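1-acyl-sn-glycerol-3-phosphate acyltransferase (Thermotoga maritima, PDB 5KYM) catalyses the transfer of an acyl chain to lysophosphatidic acid, giving phosphatidic acid, with its active site positioned for work within the membrane bilayer. Local coordinates at residues K54-W59 with S86-P91; W189-L194 with G205-K210; F78-N83 with F96-A101. All coordinates share one frame; numbering follows the deposited sequence.

Interaction 1: residues K54-W59 with S86-P91. With HGX (1-heptadecanoyl-2-tridecanoyl-3-glycerol-phosphonyl choline), chain D; HGX (1-heptadecanoyl-2-tridecanoyl-3-glycerol-phosphonyl choline), chain E.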
loop_
_atom_site.group_PDB
_atom_site.type_symbol
_atom_site.label_atom_id
_atom_site.label_comp_id
_atom_site.label_asym_id
_atom_site.label_seq_id
_atom_site.Cartn_x
_atom_site.Cartn_y
_atom_site.Cartn_z
ATOM N N LYS A 54 -8.418 -3.797 -5.897
ATOM C CA LYS A 54 -8.413 -4.564 -7.105
ATOM C C LYS A 54 -9.129 -3.861 -8.196
ATOM O O LYS A 54 -8.570 -3.690 -9.278
ATOM C CB LYS A 54 -9.065 -5.934 -6.871
ATOM C CG LYS A 54 -8.190 -6.861 -6.053
ATOM C CD LYS A 54 -8.370 -8.279 -6.415
ATOM C CE LYS A 54 -7.755 -9.178 -5.442
ATOM N NZ LYS A 54 -8.455 -8.979 -4.129
ATOM N N ARG A 55 -10.366 -3.479 -7.932
ATOM C CA ARG A 55 -11.217 -2.837 -8.918
ATOM C C ARG A 55 -10.529 -1.612 -9.498
ATOM O O ARG A 55 -10.662 -1.329 -10.685
ATOM C CB ARG A 55 -12.561 -2.464 -8.297
ATOM C CG ARG A 55 -13.457 -3.663 -8.085
ATOM C CD ARG A 55 -14.858 -3.382 -7.592
ATOM N NE ARG A 55 -15.619 -4.631 -7.306
ATOM C CZ ARG A 55 -16.755 -4.681 -6.601
ATOM N NH1 ARG A 55 -17.304 -3.583 -6.089
ATOM N NH2 ARG A 55 -17.363 -5.840 -6.384
ATOM N N ALA A 56 -9.791 -0.878 -8.669
ATOM C CA ALA A 56 -9.077 0.298 -9.125
ATOM C C ALA A 56 -8.299 0.057 -10.404
ATOM O O ALA A 56 -8.304 0.869 -11.366
ATOM C CB ALA A 56 -8.094 0.730 -8.050
ATOM N N PHE A 57 -7.588 -1.056 -10.411
ATOM C CA PHE A 57 -6.755 -1.322 -11.549
ATOM C C PHE A 57 -7.616 -1.690 -12.746
ATOM O O PHE A 57 -7.215 -1.397 -13.876
ATOM C CB PHE A 57 -5.649 -2.318 -11.232
ATOM C CG PHE A 57 -4.653 -1.765 -10.315
ATOM C CD1 PHE A 57 -4.926 -1.691 -8.976
ATOM C CD2 PHE A 57 -3.497 -1.211 -10.785
ATOM C CE1 PHE A 57 -4.060 -1.072 -8.111
ATOM C CE2 PHE A 57 -2.614 -0.554 -9.919
ATOM C CZ PHE A 57 -2.909 -0.490 -8.574
ATOM N N THR A 58 -8.811 -2.248 -12.532
ATOM C CA THR A 58 -9.688 -2.540 -13.680
ATOM C C THR A 58 -10.215 -1.264 -14.281
ATOM O O THR A 58 -10.223 -1.123 -15.486
ATOM C CB THR A 58 -10.842 -3.494 -13.399
ATOM O OG1 THR A 58 -11.919 -2.773 -12.847
ATOM C CG2 THR A 58 -10.463 -4.599 -12.498
ATOM N N TRP A 59 -10.572 -0.292 -13.461
ATOM C CA TRP A 59 -10.927 1.001 -14.016
ATOM C C TRP A 59 -9.837 1.640 -14.923
ATOM O O TRP A 59 -10.124 2.505 -15.743
ATOM C CB TRP A 59 -11.308 1.952 -12.910
ATOM C CG TRP A 59 -12.291 1.423 -12.032
ATOM C CD1 TRP A 59 -13.239 0.524 -12.317
ATOM C CD2 TRP A 59 -12.483 1.781 -10.683
ATOM N NE1 TRP A 59 -14.016 0.252 -11.211
ATOM C CE2 TRP A 59 -13.578 1.045 -10.198
ATOM C CE3 TRP A 59 -11.831 2.661 -9.820
ATOM C CZ2 TRP A 59 -14.038 1.166 -8.886
ATOM C CZ3 TRP A 59 -12.280 2.779 -8.513
ATOM C CH2 TRP A 59 -13.354 2.039 -8.052
ATOM N N SER A 86 4.432 5.297 -7.165
ATOM C CA SER A 86 3.164 5.800 -7.668
ATOM C C SER A 86 2.156 6.039 -6.564
ATOM O O SER A 86 2.207 5.384 -5.557
ATOM C CB SER A 86 2.591 4.812 -8.687
ATOM O OG SER A 86 1.326 5.248 -9.093
ATOM N N LEU A 87 1.204 6.925 -6.766
ATOM C CA LEU A 87 0.042 6.939 -5.826
ATOM C C LEU A 87 -0.665 5.604 -5.800
ATOM O O LEU A 87 -1.160 5.213 -4.768
ATOM C CB LEU A 87 -1.007 7.999 -6.161
ATOM C CG LEU A 87 -0.527 9.469 -6.029
ATOM C CD1 LEU A 87 -1.721 10.359 -6.420
ATOM C CD2 LEU A 87 0.115 9.901 -4.679
ATOM N N MET A 88 -0.713 4.909 -6.928
ATOM C CA MET A 88 -1.427 3.683 -7.015
ATOM C C MET A 88 -0.830 2.560 -6.139
ATOM O O MET A 88 -1.480 1.511 -5.929
ATOM C CB MET A 88 -1.523 3.221 -8.481
ATOM C CG MET A 88 -2.360 4.109 -9.389
ATOM S SD MET A 88 -4.019 4.522 -8.772
ATOM C CE MET A 88 -4.758 2.870 -8.991
ATOM N N ASP A 89 0.375 2.752 -5.603
ATOM C CA ASP A 89 0.939 1.729 -4.735
ATOM C C ASP A 89 0.036 1.349 -3.543
ATOM O O ASP A 89 -0.111 0.203 -3.214
ATOM C CB ASP A 89 2.335 2.129 -4.271
ATOM C CG ASP A 89 3.321 2.243 -5.395
ATOM O OD1 ASP A 89 3.113 1.645 -6.482
ATOM O OD2 ASP A 89 4.337 2.945 -5.139
ATOM N N ILE A 90 -0.608 2.317 -2.944
ATOM C CA ILE A 90 -1.522 2.059 -1.850
ATOM C C ILE A 90 -2.725 1.167 -2.274
ATOM O O ILE A 90 -2.950 0.114 -1.656
ATOM C CB ILE A 90 -1.817 3.390 -1.111
ATOM C CG1 ILE A 90 -0.577 3.704 -0.200
ATOM C CG2 ILE A 90 -3.051 3.323 -0.238
ATOM C CD1 ILE A 90 -0.237 2.726 1.009
ATOM N N PRO A 91 -3.472 1.561 -3.312
ATOM C CA PRO A 91 -4.549 0.642 -3.718
ATOM C C PRO A 91 -4.021 -0.749 -4.104
ATOM O O PRO A 91 -4.679 -1.768 -3.812
ATOM C CB PRO A 91 -5.219 1.342 -4.940
ATOM C CG PRO A 91 -4.394 2.553 -5.235
ATOM C CD PRO A 91 -3.572 2.877 -3.984
HETATM O O11 HGX D . -16.482 -2.370 -11.003
HETATM C C11 HGX D . -17.503 -1.943 -10.446
HETATM C C12 HGX D . -17.613 -0.497 -10.010
HETATM C C13 HGX D . -19.024 0.077 -10.114
HETATM C C14 HGX D . -19.062 1.556 -9.705
HETATM C C15 HGX D . -20.115 2.353 -10.479
HETATM C C16 HGX D . -20.148 3.872 -10.223
HETATM C C17 HGX D . -20.775 4.619 -11.409
HETATM C C18 HGX D . -21.242 6.045 -11.118
HETATM O O3 HGX D . -18.640 -2.817 -10.182
HETATM C C3 HGX D . -18.536 -4.169 -9.704
HETATM C C2 HGX D . -19.308 -5.173 -10.599
HETATM C C1 HGX D . -18.455 -6.389 -11.077
HETATM O O3P HGX D . -17.022 -6.197 -11.170
HETATM O O2 HGX D . -19.935 -4.478 -11.712
HETATM C C31 HGX D . -21.358 -4.133 -11.536
HETATM O O31 HGX D . -22.149 -5.028 -11.785
HETATM C C32 HGX D . -21.875 -2.774 -11.038
HETATM C C33 HGX D . -22.248 -1.747 -12.117
HETATM C C34 HGX D . -22.995 -0.523 -11.545
HETATM C C35 HGX D . -22.963 0.693 -12.489
HETATM C C36 HGX D . -24.262 1.515 -12.565
HETATM C C37 HGX D . -24.193 2.814 -13.405
HETATM C C38 HGX D . -25.598 3.408 -13.718
HETATM C C39 HGX D . -25.646 4.876 -14.226
HETATM C C40 HGX D . -27.037 5.377 -14.670
HETATM O O1 HGX D . -16.334 -8.645 -11.084
HETATM P P1 HGX D . -15.896 -7.265 -10.650
HETATM O O4 HGX D . -15.670 -7.039 -9.175
HETATM O O5 HGX D . -14.494 -6.858 -11.393
HETATM C C4 HGX D . -13.657 -7.744 -12.161
HETATM C C5 HGX D . -12.715 -8.543 -11.261
HETATM O O11 HGX E . -20.520 -2.259 -7.515
HETATM C C11 HGX E . -21.233 -2.212 -6.530
HETATM C C12 HGX E . -21.912 -0.908 -6.169
HETATM C C13 HGX E . -21.428 0.361 -6.874
HETATM C C14 HGX E . -22.404 1.472 -6.465
HETATM C C15 HGX E . -22.278 2.833 -7.162
HETATM C C16 HGX E . -23.488 3.734 -6.818
HETATM C C17 HGX E . -23.246 5.212 -7.173
HETATM C C18 HGX E . -24.334 6.223 -6.771
HETATM O O3 HGX E . -21.468 -3.419 -5.702
HETATM C C3 HGX E . -20.732 -4.655 -5.794
HETATM C C2 HGX E . -21.619 -5.887 -6.059
HETATM C C1 HGX E . -20.717 -7.117 -5.845
HETATM O O3P HGX E . -21.428 -8.365 -5.851
HETATM O O2 HGX E . -22.192 -5.865 -7.400
HETATM C C31 HGX E . -23.661 -6.018 -7.617
HETATM O O31 HGX E . -24.300 -6.836 -6.972
HETATM C C32 HGX E . -24.424 -5.211 -8.664
HETATM C C33 HGX E . -25.249 -4.085 -8.027
HETATM C C34 HGX E . -25.680 -2.970 -8.995
HETATM C C35 HGX E . -25.520 -1.553 -8.418
HETATM C C36 HGX E . -26.401 -0.525 -9.146
HETATM C C37 HGX E . -26.158 0.942 -8.747
HETATM C C38 HGX E . -27.099 1.917 -9.488
HETATM C C39 HGX E . -26.658 3.397 -9.482
HETATM C C40 HGX E . -27.532 4.318 -10.346
HETATM O O1 HGX E . -19.643 -9.971 -5.062
HETATM P P1 HGX E . -20.667 -9.767 -6.159
HETATM O O4 HGX E . -20.241 -9.715 -7.612
HETATM O O5 HGX E . -21.768 -10.957 -6.026
HETATM C C4 HGX E . -21.402 -12.345 -6.101
HETATM C C5 HGX E . -22.537 -13.205 -6.659
#

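Interaction 2: residues W189-L194 with G205-K210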
loop_
_atom_site.group_PDB
_atom_site.type_symbol
_atom_site.label_atom_id
_atom_site.label_comp_id
_atom_site.label_asym_id
_atom_site.label_seq_id
_atom_site.Cartn_x
_atom_site.Cartn_y
_atom_site.Cartn_z
ATOM N N TRP A 189 6.466 -3.309 -9.456
ATOM C CA TRP A 189 6.911 -2.749 -10.700
ATOM C C TRP A 189 5.814 -2.514 -11.681
ATOM O O TRP A 189 5.071 -3.406 -11.956
ATOM C CB TRP A 189 7.868 -3.674 -11.358
ATOM C CG TRP A 189 8.446 -3.020 -12.596
ATOM C CD1 TRP A 189 8.261 -3.359 -13.866
ATOM C CD2 TRP A 189 9.302 -1.880 -12.607
ATOM N NE1 TRP A 189 8.955 -2.522 -14.688
ATOM C CE2 TRP A 189 9.594 -1.585 -13.938
ATOM C CE3 TRP A 189 9.841 -1.075 -11.590
ATOM C CZ2 TRP A 189 10.372 -0.509 -14.312
ATOM C CZ3 TRP A 189 10.620 -0.000 -11.957
ATOM C CH2 TRP A 189 10.872 0.280 -13.311
ATOM N N GLY A 190 5.757 -1.317 -12.255
ATOM C CA GLY A 190 4.726 -0.911 -13.234
ATOM C C GLY A 190 3.706 0.169 -12.819
ATOM O O GLY A 190 3.086 0.759 -13.659
ATOM N N THR A 191 3.519 0.410 -11.545
ATOM C CA THR A 191 2.643 1.436 -11.138
ATOM C C THR A 191 3.264 2.775 -11.532
ATOM O O THR A 191 2.538 3.752 -11.770
ATOM C CB THR A 191 2.357 1.426 -9.627
ATOM O OG1 THR A 191 3.585 1.482 -8.867
ATOM C CG2 THR A 191 1.631 0.245 -9.266
ATOM N N TYR A 192 4.592 2.832 -11.602
ATOM C CA TYR A 192 5.258 4.046 -12.105
ATOM C C TYR A 192 4.918 4.424 -13.576
ATOM O O TYR A 192 4.780 5.594 -13.884
ATOM C CB TYR A 192 6.781 3.975 -11.876
ATOM C CG TYR A 192 7.548 4.985 -12.658
ATOM C CD1 TYR A 192 7.639 6.314 -12.232
ATOM C CD2 TYR A 192 8.146 4.654 -13.848
ATOM C CE1 TYR A 192 8.307 7.284 -12.974
ATOM C CE2 TYR A 192 8.865 5.616 -14.572
ATOM C CZ TYR A 192 8.929 6.914 -14.104
ATOM O OH TYR A 192 9.604 7.854 -14.778
ATOM N N HIS A 193 4.765 3.435 -14.462
ATOM C CA HIS A 193 4.351 3.712 -15.837
ATOM C C HIS A 193 2.877 4.053 -15.889
ATOM O O HIS A 193 2.445 4.701 -16.806
ATOM C CB HIS A 193 4.683 2.563 -16.766
ATOM C CG HIS A 193 6.048 1.975 -16.528
ATOM N ND1 HIS A 193 7.168 2.761 -16.313
ATOM C CD2 HIS A 193 6.457 0.688 -16.372
ATOM C CE1 HIS A 193 8.214 1.986 -16.074
ATOM N NE2 HIS A 193 7.807 0.727 -16.096
ATOM N N LEU A 194 2.124 3.658 -14.879
ATOM C CA LEU A 194 0.689 3.885 -14.778
ATOM C C LEU A 194 0.378 5.328 -14.416
ATOM O O LEU A 194 -0.365 6.016 -15.128
ATOM C CB LEU A 194 0.144 2.926 -13.728
ATOM C CG LEU A 194 -1.305 2.514 -13.662
ATOM C CD1 LEU A 194 -1.963 2.468 -15.017
ATOM C CD2 LEU A 194 -1.405 1.104 -13.090
ATOM N N GLY A 205 -1.196 -0.076 -18.511
ATOM C CA GLY A 205 0.004 -0.950 -18.540
ATOM C C GLY A 205 -0.096 -2.081 -17.559
ATOM O O GLY A 205 -0.997 -2.117 -16.765
ATOM N N LYS A 206 0.840 -3.004 -17.548
ATOM C CA LYS A 206 0.763 -4.123 -16.606
ATOM C C LYS A 206 1.418 -3.725 -15.290
ATOM O O LYS A 206 2.440 -3.056 -15.282
ATOM C CB LYS A 206 1.494 -5.306 -17.166
ATOM C CG LYS A 206 1.071 -5.656 -18.583
ATOM C CD LYS A 206 1.719 -6.920 -19.090
ATOM C CE LYS A 206 3.006 -6.628 -19.823
ATOM N NZ LYS A 206 3.680 -7.946 -19.917
ATOM N N VAL A 207 0.835 -4.112 -14.170
ATOM C CA VAL A 207 1.504 -3.969 -12.877
ATOM C C VAL A 207 1.890 -5.368 -12.385
ATOM O O VAL A 207 1.083 -6.313 -12.514
ATOM C CB VAL A 207 0.574 -3.292 -11.870
ATOM C CG1 VAL A 207 1.213 -3.173 -10.495
ATOM C CG2 VAL A 207 0.180 -1.928 -12.396
ATOM N N PHE A 208 3.099 -5.496 -11.846
ATOM C CA PHE A 208 3.575 -6.716 -11.198
ATOM C C PHE A 208 3.912 -6.461 -9.755
ATOM O O PHE A 208 4.399 -5.424 -9.396
ATOM C CB PHE A 208 4.855 -7.188 -11.858
ATOM C CG PHE A 208 4.705 -7.504 -13.283
ATOM C CD1 PHE A 208 4.798 -6.505 -14.231
ATOM C CD2 PHE A 208 4.360 -8.803 -13.677
ATOM C CE1 PHE A 208 4.644 -6.830 -15.576
ATOM C CE2 PHE A 208 4.193 -9.126 -15.015
ATOM C CZ PHE A 208 4.344 -8.142 -15.974
ATOM N N LEU A 209 3.772 -7.468 -8.950
ATOM C CA LEU A 209 3.882 -7.361 -7.514
ATOM C C LEU A 209 4.542 -8.637 -7.094
ATOM O O LEU A 209 4.068 -9.706 -7.449
ATOM C CB LEU A 209 2.465 -7.295 -6.956
ATOM C CG LEU A 209 2.267 -6.549 -5.683
ATOM C CD1 LEU A 209 0.803 -6.715 -5.275
ATOM C CD2 LEU A 209 3.175 -7.176 -4.673
ATOM N N LYS A 210 5.653 -8.564 -6.391
ATOM C CA LYS A 210 6.299 -9.775 -5.848
ATOM C C LYS A 210 6.410 -9.698 -4.301
ATOM O O LYS A 210 7.124 -8.865 -3.747
ATOM C CB LYS A 210 7.663 -9.999 -6.492
ATOM C CG LYS A 210 8.407 -11.191 -5.922
ATOM C CD LYS A 210 9.427 -11.759 -6.870
ATOM C CE LYS A 210 10.273 -12.762 -6.130
ATOM N NZ LYS A 210 11.213 -13.338 -7.110
#

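Interaction 3: residues F78-N83 with F96-A101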
loop_
_atom_site.group_PDB
_atom_site.type_symbol
_atom_site.label_atom_id
_atom_site.label_comp_id
_atom_site.label_asym_id
_atom_site.label_seq_id
_atom_site.Cartn_x
_atom_site.Cartn_y
_atom_site.Cartn_z
ATOM N N PHE A 78 1.689 -7.771 10.445
ATOM C CA PHE A 78 3.025 -7.664 9.860
ATOM C C PHE A 78 3.265 -6.230 9.389
ATOM O O PHE A 78 2.370 -5.386 9.488
ATOM C CB PHE A 78 3.242 -8.719 8.746
ATOM C CG PHE A 78 2.103 -8.842 7.800
ATOM C CD1 PHE A 78 1.952 -7.934 6.759
ATOM C CD2 PHE A 78 1.155 -9.850 7.944
ATOM C CE1 PHE A 78 0.843 -8.037 5.875
ATOM C CE2 PHE A 78 0.091 -9.961 7.049
ATOM C CZ PHE A 78 -0.073 -9.064 6.013
ATOM N N ILE A 79 4.489 -5.929 8.946
ATOM C CA ILE A 79 4.792 -4.634 8.385
ATOM C C ILE A 79 5.202 -4.832 6.944
ATOM O O ILE A 79 6.256 -5.375 6.697
ATOM C CB ILE A 79 5.930 -3.942 9.104
ATOM C CG1 ILE A 79 5.643 -3.811 10.567
ATOM C CG2 ILE A 79 6.126 -2.540 8.510
ATOM C CD1 ILE A 79 6.927 -3.574 11.357
ATOM N N VAL A 80 4.363 -4.377 5.990
ATOM C CA VAL A 80 4.664 -4.501 4.546
ATOM C C VAL A 80 5.702 -3.454 4.286
ATOM O O VAL A 80 5.541 -2.327 4.667
ATOM C CB VAL A 80 3.418 -4.334 3.634
ATOM C CG1 VAL A 80 3.804 -4.493 2.173
ATOM C CG2 VAL A 80 2.377 -5.364 3.960
ATOM N N VAL A 81 6.798 -3.860 3.700
ATOM C CA VAL A 81 7.813 -2.946 3.342
ATOM C C VAL A 81 8.009 -3.045 1.844
ATOM O O VAL A 81 8.380 -4.086 1.313
ATOM C CB VAL A 81 9.072 -3.180 4.160
ATOM C CG1 VAL A 81 10.287 -2.389 3.617
ATOM C CG2 VAL A 81 8.784 -2.794 5.614
ATOM N N ALA A 82 7.725 -1.931 1.167
ATOM C CA ALA A 82 7.675 -1.915 -0.282
ATOM C C ALA A 82 8.440 -0.737 -0.824
ATOM O O ALA A 82 8.509 0.298 -0.156
ATOM C CB ALA A 82 6.225 -1.890 -0.752
ATOM N N ASN A 83 8.995 -0.886 -2.041
ATOM C CA ASN A 83 9.412 0.275 -2.876
ATOM C C ASN A 83 8.162 1.092 -3.280
ATOM O O ASN A 83 7.019 0.578 -3.305
ATOM C CB ASN A 83 10.211 -0.117 -4.098
ATOM C CG ASN A 83 9.420 -0.945 -5.077
ATOM O OD1 ASN A 83 8.920 -1.991 -4.717
ATOM N ND2 ASN A 83 9.318 -0.513 -6.331
ATOM N N PHE A 96 -4.095 -6.467 -3.002
ATOM C CA PHE A 96 -3.368 -7.672 -3.358
ATOM C C PHE A 96 -2.391 -8.183 -2.327
ATOM O O PHE A 96 -1.717 -9.167 -2.580
ATOM C CB PHE A 96 -2.601 -7.398 -4.657
ATOM C CG PHE A 96 -3.490 -7.185 -5.847
ATOM C CD1 PHE A 96 -3.969 -8.261 -6.568
ATOM C CD2 PHE A 96 -3.826 -5.943 -6.241
ATOM C CE1 PHE A 96 -4.773 -8.093 -7.640
ATOM C CE2 PHE A 96 -4.634 -5.764 -7.343
ATOM C CZ PHE A 96 -5.087 -6.841 -8.051
ATOM N N VAL A 97 -2.273 -7.527 -1.179
ATOM C CA VAL A 97 -1.340 -7.986 -0.137
ATOM C C VAL A 97 -1.982 -7.900 1.246
ATOM O O VAL A 97 -2.009 -8.889 1.970
ATOM C CB VAL A 97 -0.082 -7.129 -0.137
ATOM C CG1 VAL A 97 0.903 -7.599 0.929
ATOM C CG2 VAL A 97 0.505 -7.036 -1.541
ATOM N N ALA A 98 -2.517 -6.734 1.601
ATOM C CA ALA A 98 -2.937 -6.468 2.957
ATOM C C ALA A 98 -3.763 -5.198 3.122
ATOM O O ALA A 98 -3.413 -4.184 2.560
ATOM C CB ALA A 98 -1.675 -6.369 3.790
ATOM N N THR A 99 -4.822 -5.248 3.912
ATOM C CA THR A 99 -5.585 -4.072 4.181
ATOM C C THR A 99 -5.231 -3.544 5.517
ATOM O O THR A 99 -6.053 -3.541 6.458
ATOM C CB THR A 99 -7.095 -4.281 4.102
ATOM O OG1 THR A 99 -7.530 -5.307 4.978
ATOM C CG2 THR A 99 -7.453 -4.691 2.768
ATOM N N GLY A 100 -4.028 -2.964 5.552
ATOM C CA GLY A 100 -3.458 -2.343 6.742
ATOM C C GLY A 100 -3.400 -0.823 6.794
ATOM O O GLY A 100 -3.690 -0.091 5.828
ATOM N N ALA A 101 -2.998 -0.380 7.973
ATOM C CA ALA A 101 -2.639 1.007 8.245
ATOM C C ALA A 101 -1.516 1.552 7.360
ATOM O O ALA A 101 -0.651 0.856 6.923
ATOM C CB ALA A 101 -2.195 1.092 9.683
#

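Interaction 1: residues K54-W59 with S86-P91
Phe57, on helix 38-59, meets Met88 and Pro91 where the chain turns into helix 89-96. The methyl CE of Met88 sits over one face of the Phe57 ring, 4.1 Å from its centroid and 21° off the normal, a CH-pi contact. The methyl gets there because the Met88 side chain is bent about both CB-CG and CG-SD (chi2 -50°, chi3 -71°), and the same CE comes within 4.1 Å of Ala56 CB. The ring also presents its edge: Phe57 CZ lies 3.6 Å from Met88 O, near the ring plane, and Phe57 CE1 4.0 Å from Pro91 C. Met88 stands in the HX4D sequence between His84 and Asp89, whose side chains are hydrogen-bonded to each other. Ser86 and Asp89 form a capping box, in which Ser86 N donates weakly to Asp89 OD2; Ser86 OG also accepts from Met88 N. On the flank of helix 38-59 that meets bound lipid, Arg55 NE donates to O4 of one phospholipid at 3.0 Å, with C3 of that lipid over the guanidinium face. The helix is thus two-sided: a hydrogen bond to lipid phosphate, probably strengthened by charge, on one flank, and an apolar methyl-ring contact with the HX4D segment on the other.

Interaction 2: residues W189-L194 with G205-K210
Phe208 N donates to Trp189 O at 2.9 Å, with an N-H...O angle of 172°, and Trp189 N returns a bond to Phe208 O of 3.0 Å. Two reciprocal bonds between the same two residues define an antiparallel hydrogen-bonded pair, in which Trp189 and Phe208 project from the same face of the sheet. Helix 223-243 lies on that face, where Leu241 touches both aromatic side chains. The edge of the Phe208 ring also points at Trp189 O, with Phe208 CD1 3.9 Å from it.

This bridge is where strand 183-189, inside the mixed sheet, ends beside strand 207-211 and gives way to the short helix 191-194. Gly190 takes the N-cap position with a positive phi of 112°, a conformation suited to glycine, and its CA passes 3.7 Å from Lys206 O. Gln85 OE1 accepts from both Gly190 N and Tyr192 N, which ties this turn to the HX4D loop.

Beyond the bridge the contact becomes aliphatic, and Val207 supplies both branches. Its CG1 is 3.7 Å from Thr191 CG2, while its CG2 meets Leu194 CD2 at 3.5 Å, the leucine side chain crossing that of the valine at about a right angle. Thr191 keeps OG1 between its backbone N and carbonyl carbon (chi1 55°), which leaves CG2 to face the valine, while the hydroxyl lies against Asp89 OD1, a probable hydrogen bond whose modelled length is doubtful. Leu92 of helix 89-96 touches both Thr191 and Val207.

Interaction 3: residues F78-N83 with F96-A101
Strand 79-82, an inner strand of the mixed sheet flanked by the parallel strands 183-189 and 151-153, is crossed on one face by the loop that leaves helix 89-96. The strand runs on into the HX4D sequence, which ends at Asp89. The two backbones stay well separated, with the nearest CA atoms, those of Val80 and Ala98, 8.0 Å apart, and side chains bridge the interval. Ala98 points its methyl at the rim of the Phe78 ring, 3.7 Å from CE1 and, almost equally, 3.8 Å from CZ, near the ring plane. Phe78 carries CG between its backbone N and carbonyl carbon (chi1 45°), and this swings the ring over to the loop. Val80 contributes one branch: its CG2 lies 4.0 Å from Val97 CG1, 4.2 Å from Ala98 CB, and also at the edge of the Phe78 ring, in its plane. Ala98 CB is thereby shared between an aromatic edge and a valine methyl. Leu184 of strand 183-189 touches both Phe78 and Val97, so the apolar layer continues onto the neighbouring strand. With all four residues buried and the side-chain contacts all carbon to carbon, cohesion between loop and sheet rests mainly on dispersion and the exclusion of water.

Overall arrangement
Interactions 1 and 3 are buried, and both depend on apolar side chains; interaction 2 is partly buried and adds backbone pairing within the sheet. Helix 89-96 relates all three: its start lies in interaction 1, its end runs into the loop of interaction 3, and Leu92 touches interaction 2. Phe57 of interaction 1 reaches Leu194 and Val207 of interaction 2, while Leu209 of the 205-210 segment packs against Phe96 and Val97 of interaction 3. Lys54 makes a cation-pi contact with Phe96. Interactions 2 and 3 reach the same mixed sheet, whereas interaction 1 joins the turn and first residues of helix 89-96 to helix 38-59, which carries Arg55 and Trp59 of the lipid pocket.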